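PDB 1K1E: 3-deoxy-D-manno-octulosonate 8-phosphate phosphatase KdsC from Haemophilus influenzae Rd, which hydrolyses 3-deoxy-D-manno-octulosonate 8-phosphate to 3-deoxy-D-manno-octulosonate and inorganic phosphate, a magnesium-dependent step of lipopolysaccharide biosynthesis. Local coordinates for residues K75-L79 with D90-A95. Residues are numbered along the deposited sequence; the frame is centred on the assembly and turned at random.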
ATOM      1  N   LYS A  75     -12.536   7.487  24.241  1.00 19.44           N
ATOM      2  CA  LYS A  75     -12.610   8.781  24.933  1.00 21.26           C
ATOM      3  C   LYS A  75     -11.298   9.213  25.577  1.00 19.56           C
ATOM      4  O   LYS A  75     -11.129  10.366  25.928  1.00 26.94           O
ATOM      5  CB  LYS A  75     -13.655   8.750  26.057  1.00 29.43           C
ATOM      6  CG  LYS A  75     -13.779  10.088  26.782  1.00 34.88           C
ATOM      7  CD  LYS A  75     -13.937   9.969  28.341  1.00 37.00           C
ATOM      8  CE  LYS A  75     -13.268  11.242  29.039  1.00 35.98           C
ATOM      9  NZ  LYS A  75     -13.121  11.123  30.516  1.00 31.13           N
ATOM     10  N   LEU A  76     -10.379   8.262  25.746  1.00 22.35           N
ATOM     11  CA  LEU A  76      -9.088   8.481  26.383  1.00 13.40           C
ATOM     12  C   LEU A  76      -7.958   8.591  25.372  1.00 20.92           C
ATOM     13  O   LEU A  76      -7.720   7.641  24.655  1.00 17.57           O
ATOM     14  CB  LEU A  76      -8.792   7.273  27.289  1.00 11.47           C
ATOM     15  CG  LEU A  76      -9.824   6.943  28.388  1.00 28.13           C
ATOM     16  CD1 LEU A  76      -9.286   5.842  29.275  1.00 22.29           C
ATOM     17  CD2 LEU A  76     -10.125   8.193  29.214  1.00 26.52           C
ATOM     18  N   PHE A  77      -7.262   9.717  25.328  1.00 18.23           N
ATOM     19  CA  PHE A  77      -6.175   9.861  24.380  1.00 24.24           C
ATOM     20  C   PHE A  77      -5.275  10.976  24.860  1.00 22.68           C
ATOM     21  O   PHE A  77      -5.693  11.865  25.583  1.00 22.08           O
ATOM     22  CB  PHE A  77      -6.696  10.235  22.979  1.00 11.07           C
ATOM     23  CG  PHE A  77      -7.678  11.329  22.991  1.00 20.23           C
ATOM     24  CD1 PHE A  77      -7.269  12.643  22.887  1.00 19.46           C
ATOM     25  CD2 PHE A  77      -9.029  11.030  23.030  1.00 20.30           C
ATOM     26  CE1 PHE A  77      -8.210  13.673  22.797  1.00 25.19           C
ATOM     27  CE2 PHE A  77      -9.990  12.062  22.945  1.00 26.17           C
ATOM     28  CZ  PHE A  77      -9.552  13.375  22.827  1.00 27.15           C
ATOM     29  N   PHE A  78      -4.045  10.937  24.395  1.00 18.14           N
ATOM     30  CA  PHE A  78      -3.053  11.948  24.707  1.00 13.64           C
ATOM     31  C   PHE A  78      -2.330  12.100  23.361  1.00 17.43           C
ATOM     32  O   PHE A  78      -1.560  11.219  22.871  1.00 18.81           O
ATOM     33  CB  PHE A  78      -2.130  11.419  25.794  1.00 24.34           C
ATOM     34  CG  PHE A  78      -1.584  12.474  26.677  1.00 22.49           C
ATOM     35  CD1 PHE A  78      -1.549  12.281  28.045  1.00 28.69           C
ATOM     36  CD2 PHE A  78      -1.101  13.661  26.144  1.00 27.91           C
ATOM     37  CE1 PHE A  78      -1.022  13.285  28.908  1.00 30.89           C
ATOM     38  CE2 PHE A  78      -0.572  14.688  27.005  1.00 27.34           C
ATOM     39  CZ  PHE A  78      -0.540  14.479  28.384  1.00 26.39           C
ATOM     40  N   LEU A  79      -2.576  13.250  22.762  1.00 14.11           N
ATOM     41  CA  LEU A  79      -2.071  13.589  21.422  1.00 13.91           C
ATOM     42  C   LEU A  79      -1.138  14.783  21.490  1.00 26.68           C
ATOM     43  O   LEU A  79      -1.297  15.673  22.345  1.00 28.11           O
ATOM     44  CB  LEU A  79      -3.257  13.877  20.473  1.00 20.21           C
ATOM     45  CG  LEU A  79      -4.394  12.811  20.456  1.00 20.03           C
ATOM     46  CD1 LEU A  79      -5.484  13.173  19.452  1.00 17.15           C
ATOM     47  CD2 LEU A  79      -3.825  11.429  20.061  1.00 20.25           C
ATOM     48  N   ASP A  90      -0.592   8.928  32.997  1.00 19.86           N
ATOM     49  CA  ASP A  90      -1.724   9.855  32.986  1.00 14.35           C
ATOM     50  C   ASP A  90      -2.928   9.147  32.433  1.00 22.57           C
ATOM     51  O   ASP A  90      -4.026   9.296  32.967  1.00 21.69           O
ATOM     52  CB  ASP A  90      -1.407  11.081  32.154  1.00 14.31           C
ATOM     53  CG  ASP A  90      -0.419  12.017  32.819  1.00  9.70           C
ATOM     54  OD1 ASP A  90       0.118  12.942  32.103  1.00 13.18           O
ATOM     55  OD2 ASP A  90      -0.207  11.819  34.039  1.00 15.85           O
ATOM     56  N   LEU A  91      -2.728   8.370  31.358  1.00 14.73           N
ATOM     57  CA  LEU A  91      -3.868   7.658  30.755  1.00 15.72           C
ATOM     58  C   LEU A  91      -4.334   6.557  31.693  1.00 18.31           C
ATOM     59  O   LEU A  91      -5.532   6.254  31.808  1.00 18.89           O
ATOM     60  CB  LEU A  91      -3.454   7.083  29.382  1.00 15.63           C
ATOM     61  CG  LEU A  91      -3.290   8.128  28.280  1.00 13.56           C
ATOM     62  CD1 LEU A  91      -2.626   7.449  27.016  1.00 16.58           C
ATOM     63  CD2 LEU A  91      -4.721   8.729  27.892  1.00 16.83           C
ATOM     64  N   MET A  92      -3.405   5.933  32.389  1.00 10.82           N
ATOM     65  CA  MET A  92      -3.810   4.864  33.305  1.00 14.98           C
ATOM     66  C   MET A  92      -4.686   5.473  34.390  1.00 17.86           C
ATOM     67  O   MET A  92      -5.727   4.916  34.716  1.00 16.31           O
ATOM     68  CB  MET A  92      -2.610   4.219  33.996  1.00 15.56           C
ATOM     69  CG  MET A  92      -1.760   3.375  32.983  1.00 20.29           C
ATOM     70  SD  MET A  92      -0.138   3.062  33.684  1.00 21.70           S
ATOM     71  CE  MET A  92       0.720   2.136  32.454  1.00 13.29           C
ATOM     72  N   LYS A  93      -4.219   6.606  34.929  1.00 19.96           N
ATOM     73  CA  LYS A  93      -4.975   7.251  35.992  1.00 25.23           C
ATOM     74  C   LYS A  93      -6.369   7.613  35.457  1.00 23.00           C
ATOM     75  O   LYS A  93      -7.379   7.466  36.186  1.00 22.36           O
ATOM     76  CB  LYS A  93      -4.226   8.495  36.497  1.00 21.68           C
ATOM     77  CG  LYS A  93      -4.606   8.937  37.904  1.00 31.27           C
ATOM     78  N   GLN A  94      -6.456   8.044  34.193  1.00 14.56           N
ATOM     79  CA  GLN A  94      -7.782   8.387  33.654  1.00 12.67           C
ATOM     80  C   GLN A  94      -8.610   7.143  33.541  1.00 22.12           C
ATOM     81  O   GLN A  94      -9.848   7.179  33.753  1.00 25.27           O
ATOM     82  CB  GLN A  94      -7.700   9.089  32.289  1.00 16.82           C
ATOM     83  CG  GLN A  94      -7.311  10.570  32.323  1.00 16.11           C
ATOM     84  CD  GLN A  94      -7.144  11.128  30.953  1.00 27.47           C
ATOM     85  OE1 GLN A  94      -6.054  11.640  30.598  1.00 26.77           O
ATOM     86  NE2 GLN A  94      -8.205  11.043  30.139  1.00 18.23           N
ATOM     87  N   ALA A  95      -7.956   6.025  33.261  1.00 15.49           N
ATOM     88  CA  ALA A  95      -8.701   4.761  33.097  1.00 20.77           C
ATOM     89  C   ALA A  95      -9.124   4.115  34.402  1.00 20.63           C
ATOM     90  O   ALA A  95     -10.026   3.266  34.440  1.00 20.74           O
ATOM     91  CB  ALA A  95      -7.844   3.710  32.251  1.00 18.44           C
TER
HETATM   92  O   HOH W   1      -8.369  11.615  27.487  1.00 17.24           O
HETATM   93  O   HOH W   2     -10.690  11.009  31.247  1.00 26.83           O
HETATM   94  O   HOH W   3     -11.711   8.768  32.685  1.00 28.39           O
HETATM   95  O   HOH W   4      -5.697  12.880  28.119  1.00 19.61           O
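The F78 ring meets D90 at its edge. OD1 of D90 lies near the ring plane, 3.4 Å from F78 CE1, and D90 CB sits at the same edge. The acid therefore meets the C-H rim and not a face; its carboxylate is turned only 18° from the ring plane. Such an approach suits the slightly positive ring edge.

The amide of Q94 spans the gap to the strand backbone through water. Q94 NE2 donates to water 1 at 2.7 Å, and this water also accepts from F77 N. Water 4 lies 2.7 Å from F77 O and close to Q94 OE1. It can donate to either, though more acceptors are in reach than it has protons. The two waters thus link the amide to the backbone of one residue, less surely through water 4. Water 2 accepts from Q94 NE2.

L76 packs its two methyls differently. L76 CD2 lies 3.6 Å from Q94 NE2, beside the amide, and L76 CD1 rests 3.9 Å from A95 CB. With CG beside the backbone N (chi1 -72°), L91 reaches across to the strand. L91 CD2 lies 3.7 Å from F77 N, while L91 CD1 reaches F78 CB at 4.2 Å.

Strand 76-79 and the helical segment 90-95 run nearly antiparallel, at 161°; their axes come within 8.9 Å. Helix 84-95 is part of the layer packed on the parallel sheet of this HAD-type Rossmann-like fold. Strand 76-79 is the outermost strand on its side within the chain and bonds to strand 53-58. L76, L91 and A95 also touch F10 of strand 10-14, while F77 packs against helix 63-72.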